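Local coordinates for macrophage migration inhibitory factor-like protein (PDB 6CUQ) that is of unknown function in Entamoeba histolytica but belongs to the macrophage migration inhibitory factor family of small trimeric alpha/beta proteins, at residues Leu13-Ala18 with Val52-Gly57; His30-Ile35 with Asp85-Leu90; Lys64-Asp69 with Ala95-Gly100. All coordinates share one frame; numbering follows the deposited sequence.

Contact 1. Residues Leu13-Ala18 with Val52-Gly57; sequences LITLSA and VTSVGG
V52 is gripped at both ends of its backbone: its N donates to I14 O at 2.6 Å, and its O takes the N-H of L16 at 2.9 Å. In the next rung S54 N approaches L16 O at 2.7 Å from above the carbonyl plane, 37° out of it. This is the parallel pairing of a beta-alpha-beta unit, strand 11-16 and strand 48-53 being joined by helix 22-40 in the MIF fold. Close packing lies on the face that carries T15 and V52. T15 CG2 rests on S54 CB at 3.6 Å, L13 CD2 meets V52 CG2, and T15 of the third subunit packs against both L13 and V52. S17 is just as tightly placed, its CB 3.4 Å from G56 N. On the other face L16 turns its CD2 back over V52 O at 3.5 Å, with chi1 of 81° setting CG between the backbone N and the carbonyl carbon. T53, by contrast, is exposed and adds little; its OG1 is hydrogen-bonded to K25 NZ. Past S54 the chain leaves to pair V55-G57 with a strand of the second subunit, and S54 OG is hydrogen-bonded to Q50 OE1 of that subunit.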
loop_
_atom_site.group_PDB
_atom_site.type_symbol
_atom_site.label_atom_id
_atom_site.label_comp_id
_atom_site.label_asym_id
_atom_site.label_seq_id
_atom_site.Cartn_x
_atom_site.Cartn_y
_atom_site.Cartn_z
ATOM N N LEU B 13 3.098 5.421 4.347
ATOM C CA LEU B 13 1.945 4.560 4.554
ATOM C C LEU B 13 2.384 3.472 5.530
ATOM O O LEU B 13 3.197 2.607 5.182
ATOM C CB LEU B 13 1.441 3.959 3.241
ATOM C CG LEU B 13 -0.054 3.632 3.123
ATOM C CD1 LEU B 13 -0.401 3.138 1.729
ATOM C CD2 LEU B 13 -0.485 2.620 4.174
ATOM N N ILE B 14 1.859 3.532 6.749
ATOM C CA ILE B 14 2.222 2.625 7.828
ATOM C C ILE B 14 1.088 1.622 7.974
ATOM O O ILE B 14 -0.051 1.987 8.307
ATOM C CB ILE B 14 2.471 3.376 9.140
ATOM C CG1 ILE B 14 3.555 4.437 8.929
ATOM C CG2 ILE B 14 2.879 2.389 10.240
ATOM C CD1 ILE B 14 3.763 5.362 10.112
ATOM N N THR B 15 1.391 0.367 7.687
ATOM C CA THR B 15 0.466 -0.740 7.865
ATOM C C THR B 15 0.973 -1.515 9.072
ATOM O O THR B 15 2.060 -2.098 9.026
ATOM C CB THR B 15 0.422 -1.601 6.602
ATOM O OG1 THR B 15 0.125 -0.774 5.466
ATOM C CG2 THR B 15 -0.585 -2.752 6.731
ATOM N N LEU B 16 0.228 -1.489 10.167
ATOM C CA LEU B 16 0.700 -2.152 11.371
ATOM C C LEU B 16 -0.408 -2.981 11.998
ATOM O O LEU B 16 -1.599 -2.716 11.807
ATOM C CB LEU B 16 1.260 -1.144 12.376
ATOM C CG LEU B 16 0.324 -0.357 13.286
ATOM C CD1 LEU B 16 1.151 0.559 14.172
ATOM C CD2 LEU B 16 -0.698 0.429 12.508
ATOM N N SER B 17 -0.001 -4.012 12.735
ATOM C CA SER B 17 -0.936 -4.985 13.279
ATOM C C SER B 17 -0.954 -5.014 14.804
ATOM O O SER B 17 -1.287 -6.037 15.399
ATOM C CB SER B 17 -0.612 -6.378 12.735
ATOM O OG SER B 17 0.479 -6.920 13.450
ATOM N N ALA B 18 -0.622 -3.916 15.461
ATOM C CA ALA B 18 -0.717 -3.877 16.911
ATOM C C ALA B 18 -2.140 -3.541 17.336
ATOM O O ALA B 18 -2.893 -2.896 16.607
ATOM C CB ALA B 18 0.257 -2.860 17.502
ATOM N N VAL B 52 -2.574 2.361 8.782
ATOM C CA VAL B 52 -3.549 1.344 8.413
ATOM C C VAL B 52 -3.424 0.166 9.378
ATOM O O VAL B 52 -2.332 -0.386 9.556
ATOM C CB VAL B 52 -3.345 0.902 6.951
ATOM C CG1 VAL B 52 -4.241 -0.309 6.588
ATOM C CG2 VAL B 52 -3.557 2.105 6.006
ATOM N N THR B 53 -4.540 -0.213 9.998
ATOM C CA THR B 53 -4.573 -1.345 10.915
ATOM C C THR B 53 -4.709 -2.653 10.148
ATOM O O THR B 53 -5.664 -2.845 9.390
ATOM C CB THR B 53 -5.734 -1.210 11.891
ATOM O OG1 THR B 53 -5.488 -0.123 12.778
ATOM C CG2 THR B 53 -5.894 -2.497 12.705
ATOM N N SER B 54 -3.801 -3.584 10.410
ATOM C CA SER B 54 -3.765 -4.852 9.694
ATOM C C SER B 54 -3.758 -6.028 10.666
ATOM O O SER B 54 -3.717 -5.864 11.887
ATOM C CB SER B 54 -2.528 -4.933 8.803
ATOM O OG SER B 54 -1.368 -4.850 9.609
ATOM N N VAL B 55 -3.844 -7.227 10.091
ATOM C CA VAL B 55 -3.500 -8.484 10.751
ATOM C C VAL B 55 -2.189 -8.937 10.141
ATOM O O VAL B 55 -2.060 -8.971 8.912
ATOM C CB VAL B 55 -4.592 -9.555 10.560
ATOM C CG1 VAL B 55 -4.079 -10.908 10.967
ATOM C CG2 VAL B 55 -5.828 -9.199 11.356
ATOM N N GLY B 56 -1.202 -9.241 10.981
ATOM C CA GLY B 56 0.158 -9.346 10.493
ATOM C C GLY B 56 0.944 -10.489 11.100
ATOM O O GLY B 56 0.678 -10.955 12.206
ATOM N N GLY B 57 1.985 -10.871 10.376
ATOM C CA GLY B 57 2.853 -11.935 10.830
ATOM C C GLY B 57 4.279 -11.690 10.401
ATOM O O GLY B 57 4.556 -10.964 9.441
#

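Contact 2. Residues His30-Ile35 with Asp85-Leu90; sequences HESMKI and DRYCKL
S32 OG has two hydroxyl partners: across the contact it shares a 2.9 Å hydrogen bond with Y87 OH, in which either hydroxyl could be the donor, and it is also hydrogen-bonded to T49 OG1 of strand 48-53. The two helices, 22-40 and 80-95, lie side by side on one face of the beta sheet of the MIF fold and run nearly antiparallel here, at 163°, with their axes 10.5 Å apart. Y87 reaches the serine from the sheet side of its helix. Its CG is anti to the carbonyl carbon (chi1 -84°), and the ring extends between helix and sheet, where A12, I14, I68 and L104 touch it; S32 OG comes to the ring edge, in its plane.

I35 has the most surface buried by the contact, and its branches divide the work. CD1 sits 3.9 Å from R86 CB, and CG2 lies over one face of the Y87 ring, 4.1 Å from CE2. CG1 stands 3.9 Å above the plane of the R86 guanidinium, over its centre. The arginine chain bends at chi3 (67°) to lay the group there, while its NH1 makes a salt bridge to E38, further along helix 22-40, which should hold the guanidinium in place. Nearer the start of segment 30-35, E31 points its CB at L90, and beyond that its OE2 makes a salt bridge of 3.5 Å with K34 NZ along the same helix. L90 turns both methyls to E31: CD2 is 3.8 Å from E31 CB, and CD1 is 3.9 Å from the same atom.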
loop_
_atom_site.group_PDB
_atom_site.type_symbol
_atom_site.label_atom_id
_atom_site.label_comp_id
_atom_site.label_asym_id
_atom_site.label_seq_id
_atom_site.Cartn_x
_atom_site.Cartn_y
_atom_site.Cartn_z
ATOM N N HIS B 30 1.183 11.681 13.474
ATOM C CA HIS B 30 1.790 12.971 13.777
ATOM C C HIS B 30 3.317 12.868 13.849
ATOM O O HIS B 30 4.038 13.611 13.174
ATOM C CB HIS B 30 1.212 13.492 15.093
ATOM C CG HIS B 30 1.850 14.758 15.576
ATOM N ND1 HIS B 30 1.704 15.962 14.918
ATOM C CD2 HIS B 30 2.648 15.007 16.645
ATOM C CE1 HIS B 30 2.376 16.899 15.566
ATOM N NE2 HIS B 30 2.955 16.348 16.619
ATOM N N GLU B 31 3.826 11.931 14.654
ATOM C CA GLU B 31 5.272 11.776 14.796
ATOM C C GLU B 31 5.916 11.356 13.481
ATOM O O GLU B 31 7.055 11.740 13.192
ATOM C CB GLU B 31 5.587 10.754 15.885
ATOM C CG GLU B 31 5.315 11.234 17.281
ATOM C CD GLU B 31 6.104 12.469 17.638
ATOM O OE1 GLU B 31 7.268 12.607 17.185
ATOM O OE2 GLU B 31 5.566 13.283 18.409
ATOM N N SER B 32 5.216 10.540 12.688
ATOM C CA SER B 32 5.731 10.137 11.383
ATOM C C SER B 32 5.981 11.352 10.501
ATOM O O SER B 32 7.043 11.487 9.874
ATOM C CB SER B 32 4.742 9.173 10.718
ATOM O OG SER B 32 4.989 9.053 9.333
ATOM N N MET B 33 5.025 12.276 10.475
ATOM C CA MET B 33 5.200 13.473 9.662
ATOM C C MET B 33 6.347 14.332 10.185
ATOM O O MET B 33 7.142 14.854 9.393
ATOM C CB MET B 33 3.893 14.254 9.611
ATOM C CG MET B 33 2.838 13.605 8.727
ATOM S SD MET B 33 1.280 14.497 8.714
ATOM C CE MET B 33 0.667 14.228 10.371
ATOM N N LYS B 34 6.490 14.449 11.513
ATOM C CA LYS B 34 7.652 15.155 12.054
ATOM C C LYS B 34 8.953 14.480 11.633
ATOM O O LYS B 34 9.911 15.154 11.232
ATOM C CB LYS B 34 7.576 15.252 13.582
ATOM C CG LYS B 34 6.724 16.398 14.115
ATOM C CD LYS B 34 6.472 16.254 15.599
ATOM C CE LYS B 34 7.693 16.609 16.404
ATOM N NZ LYS B 34 7.531 16.122 17.797
ATOM N N ILE B 35 9.004 13.143 11.726
ATOM C CA ILE B 35 10.204 12.391 11.346
ATOM C C ILE B 35 10.555 12.642 9.890
ATOM O O ILE B 35 11.705 12.946 9.553
ATOM C CB ILE B 35 9.992 10.885 11.589
ATOM C CG1 ILE B 35 9.989 10.536 13.074
ATOM C CG2 ILE B 35 11.048 10.081 10.845
ATOM C CD1 ILE B 35 9.635 9.067 13.328
ATOM N N ASP B 85 15.767 3.845 11.669
ATOM C CA ASP B 85 15.962 3.912 13.113
ATOM C C ASP B 85 14.841 4.691 13.804
ATOM O O ASP B 85 14.322 4.252 14.840
ATOM C CB ASP B 85 17.330 4.530 13.418
ATOM C CG ASP B 85 17.587 4.665 14.905
ATOM O OD1 ASP B 85 17.803 5.798 15.388
ATOM O OD2 ASP B 85 17.536 3.633 15.602
ATOM N N ARG B 86 14.420 5.822 13.230
ATOM C CA ARG B 86 13.414 6.648 13.895
ATOM C C ARG B 86 12.032 5.997 13.863
ATOM O O ARG B 86 11.285 6.075 14.846
ATOM C CB ARG B 86 13.400 8.049 13.285
ATOM C CG ARG B 86 14.699 8.784 13.559
ATOM C CD ARG B 86 14.542 10.275 13.597
ATOM N NE ARG B 86 13.752 10.723 14.737
ATOM C CZ ARG B 86 13.224 11.939 14.830
ATOM N NH1 ARG B 86 13.406 12.805 13.846
ATOM N NH2 ARG B 86 12.506 12.280 15.891
ATOM N N TYR B 87 11.652 5.391 12.737
ATOM C CA TYR B 87 10.356 4.713 12.669
ATOM C C TYR B 87 10.310 3.489 13.579
ATOM O O TYR B 87 9.266 3.193 14.175
ATOM C CB TYR B 87 10.040 4.306 11.233
ATOM C CG TYR B 87 9.418 5.413 10.426
ATOM C CD1 TYR B 87 8.133 5.844 10.708
ATOM C CD2 TYR B 87 10.108 6.021 9.381
ATOM C CE1 TYR B 87 7.544 6.848 9.978
ATOM C CE2 TYR B 87 9.531 7.031 8.640
ATOM C CZ TYR B 87 8.248 7.443 8.949
ATOM O OH TYR B 87 7.646 8.442 8.233
ATOM N N CYS B 88 11.408 2.730 13.649
ATOM C CA CYS B 88 11.419 1.564 14.527
ATOM C C CYS B 88 11.350 1.985 15.989
ATOM O O CYS B 88 10.665 1.343 16.795
ATOM C CB CYS B 88 12.657 0.703 14.252
ATOM S SG CYS B 88 12.556 -0.220 12.690
ATOM N N LYS B 89 12.018 3.088 16.342
ATOM C CA LYS B 89 11.916 3.594 17.708
ATOM C C LYS B 89 10.512 4.103 17.989
ATOM O O LYS B 89 9.993 3.923 19.098
ATOM C CB LYS B 89 12.955 4.689 17.950
ATOM N N LEU B 90 9.868 4.696 16.984
ATOM C CA LEU B 90 8.510 5.203 17.154
ATOM C C LEU B 90 7.499 4.073 17.372
ATOM O O LEU B 90 6.700 4.122 18.316
ATOM C CB LEU B 90 8.118 6.067 15.950
ATOM C CG LEU B 90 6.642 6.457 16.013
ATOM C CD1 LEU B 90 6.445 7.256 17.278
ATOM C CD2 LEU B 90 6.130 7.209 14.768
#

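Contact 3. Residues Lys64-Asp69 with Ala95-Gly100; sequences KSAFID and AGIEGG
I97 and K64 carry this contact, I97 from the buried side and K64 from the exposed one. The isoleucine sets its two branches along the backbone of segment 64-69. CG2, anti to its own backbone N, comes within 3.5 Å of K64 O and 3.6 Å of S65 CA. The other branch, through CG1, carries CD1 to S65 O at 3.6 Å and to within 4.3 Å of A66 CB. The I97 side chain also touches A18, L16 and I102, so it lies between the sheet and the turn that leaves helix 80-95. In the MIF fold that turn completes a crossover: strand 66-72 leads into helix 80-95, and the chain returns as strand 102-108, parallel to strand 66-72 and paired with it. G96, with its positive phi of 67°, is where the chain breaks from helical geometry. K64 lies across this helix end. Its CB meets I97 CG1 at 3.9 Å, and the extended chain beyond passes the carbonyl oxygens, with CD 3.6 Å from G96 O and CE 3.8 Å from A95 O. The amine NZ itself stays 3.9 Å from G96 O, too far for a hydrogen bond. S65 turns away from I97, its OG hydrogen-bonded to V63 O and to Q50 NE2 of the second subunit.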
loop_
_atom_site.group_PDB
_atom_site.type_symbol
_atom_site.label_atom_id
_atom_site.label_comp_id
_atom_site.label_asym_id
_atom_site.label_seq_id
_atom_site.Cartn_x
_atom_site.Cartn_y
_atom_site.Cartn_z
ATOM N N LYS B 64 2.855 -8.764 16.672
ATOM C CA LYS B 64 2.845 -7.331 16.400
ATOM C C LYS B 64 3.924 -7.015 15.383
ATOM O O LYS B 64 5.097 -7.333 15.592
ATOM C CB LYS B 64 3.161 -6.527 17.654
ATOM C CG LYS B 64 2.179 -6.495 18.764
ATOM C CD LYS B 64 2.976 -6.188 20.023
ATOM C CE LYS B 64 2.089 -5.760 21.170
ATOM N NZ LYS B 64 2.864 -5.690 22.444
ATOM N N SER B 65 3.534 -6.358 14.301
ATOM C CA SER B 65 4.452 -6.151 13.196
ATOM C C SER B 65 3.960 -4.963 12.394
ATOM O O SER B 65 2.878 -4.432 12.631
ATOM C CB SER B 65 4.562 -7.405 12.313
ATOM O OG SER B 65 3.286 -7.920 12.004
ATOM N N ALA B 66 4.769 -4.561 11.427
ATOM C CA ALA B 66 4.418 -3.417 10.612
ATOM C C ALA B 66 5.143 -3.523 9.285
ATOM O O ALA B 66 6.107 -4.276 9.141
ATOM C CB ALA B 66 4.762 -2.092 11.309
ATOM N N PHE B 67 4.634 -2.775 8.312
ATOM C CA PHE B 67 5.301 -2.518 7.046
ATOM C C PHE B 67 5.128 -1.032 6.761
ATOM O O PHE B 67 4.002 -0.526 6.785
ATOM C CB PHE B 67 4.707 -3.380 5.926
ATOM C CG PHE B 67 5.414 -3.242 4.612
ATOM C CD1 PHE B 67 4.906 -2.429 3.612
ATOM C CD2 PHE B 67 6.586 -3.939 4.375
ATOM C CE1 PHE B 67 5.566 -2.302 2.403
ATOM C CE2 PHE B 67 7.248 -3.831 3.167
ATOM C CZ PHE B 67 6.737 -3.013 2.180
ATOM N N ILE B 68 6.231 -0.335 6.499
ATOM C CA ILE B 68 6.232 1.125 6.379
ATOM C C ILE B 68 6.716 1.466 4.975
ATOM O O ILE B 68 7.872 1.205 4.625
ATOM C CB ILE B 68 7.107 1.793 7.447
ATOM C CG1 ILE B 68 6.682 1.319 8.842
ATOM C CG2 ILE B 68 6.976 3.306 7.356
ATOM C CD1 ILE B 68 7.562 1.820 9.974
ATOM N N ASP B 69 5.828 2.039 4.169
ATOM C CA ASP B 69 6.096 2.331 2.763
ATOM C C ASP B 69 6.396 3.825 2.650
ATOM O O ASP B 69 5.482 4.653 2.690
ATOM C CB ASP B 69 4.887 1.937 1.920
ATOM C CG ASP B 69 5.237 1.630 0.490
ATOM O OD1 ASP B 69 6.405 1.834 0.077
ATOM O OD2 ASP B 69 4.314 1.217 -0.240
ATOM N N ALA B 95 3.609 1.340 20.105
ATOM C CA ALA B 95 2.830 0.133 19.847
ATOM C C ALA B 95 3.506 -1.153 20.305
ATOM O O ALA B 95 2.945 -2.234 20.096
ATOM C CB ALA B 95 2.486 0.024 18.353
ATOM N N GLY B 96 4.705 -1.072 20.876
ATOM C CA GLY B 96 5.398 -2.240 21.374
ATOM C C GLY B 96 5.850 -3.214 20.316
ATOM O O GLY B 96 6.072 -4.392 20.624
ATOM N N ILE B 97 6.015 -2.755 19.078
ATOM C CA ILE B 97 6.431 -3.611 17.977
ATOM C C ILE B 97 7.952 -3.687 17.968
ATOM O O ILE B 97 8.643 -2.660 18.071
ATOM C CB ILE B 97 5.875 -3.090 16.640
ATOM C CG1 ILE B 97 4.348 -2.932 16.730
ATOM C CG2 ILE B 97 6.260 -4.005 15.510
ATOM C CD1 ILE B 97 3.697 -2.403 15.464
ATOM N N GLU B 98 8.475 -4.906 17.885
ATOM C CA GLU B 98 9.914 -5.100 17.899
ATOM C C GLU B 98 10.536 -4.657 16.581
ATOM O O GLU B 98 9.885 -4.640 15.531
ATOM C CB GLU B 98 10.260 -6.558 18.194
ATOM C CG GLU B 98 9.983 -6.961 19.642
ATOM C CD GLU B 98 10.194 -8.449 19.898
ATOM O OE1 GLU B 98 10.454 -9.196 18.929
ATOM O OE2 GLU B 98 10.137 -8.868 21.077
ATOM N N GLY B 99 11.798 -4.231 16.658
ATOM C CA GLY B 99 12.513 -3.851 15.453
ATOM C C GLY B 99 12.618 -4.991 14.457
ATOM O O GLY B 99 12.542 -4.778 13.246
ATOM N N GLY B 100 12.780 -6.217 14.953
ATOM C CA GLY B 100 12.823 -7.379 14.087
ATOM C C GLY B 100 11.500 -7.776 13.463
ATOM O O GLY B 100 11.461 -8.768 12.728
#

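Overall arrangement
All three contacts are largely buried, but they hold different layers. Contact 1 pairs strand with strand and rests on backbone bonds; contact 2 joins the two helices through side chains, with one shared hydroxyl bond; contact 3 fits the turn after helix 80-95 to the residues leading into strand 66-72 by apolar packing and a lysine chain on its exposed side. Contacts 1 and 3 meet within one sheet, where T15 O and F67 N, and L13 O and D69 N, probably hydrogen-bond. Contact 2, nearest the chain's centre, touches both: I14 packs against S32 and Y87, and I68 against Y87. Contacts 1 and 2 each reach both other subunits, contact 3 the second.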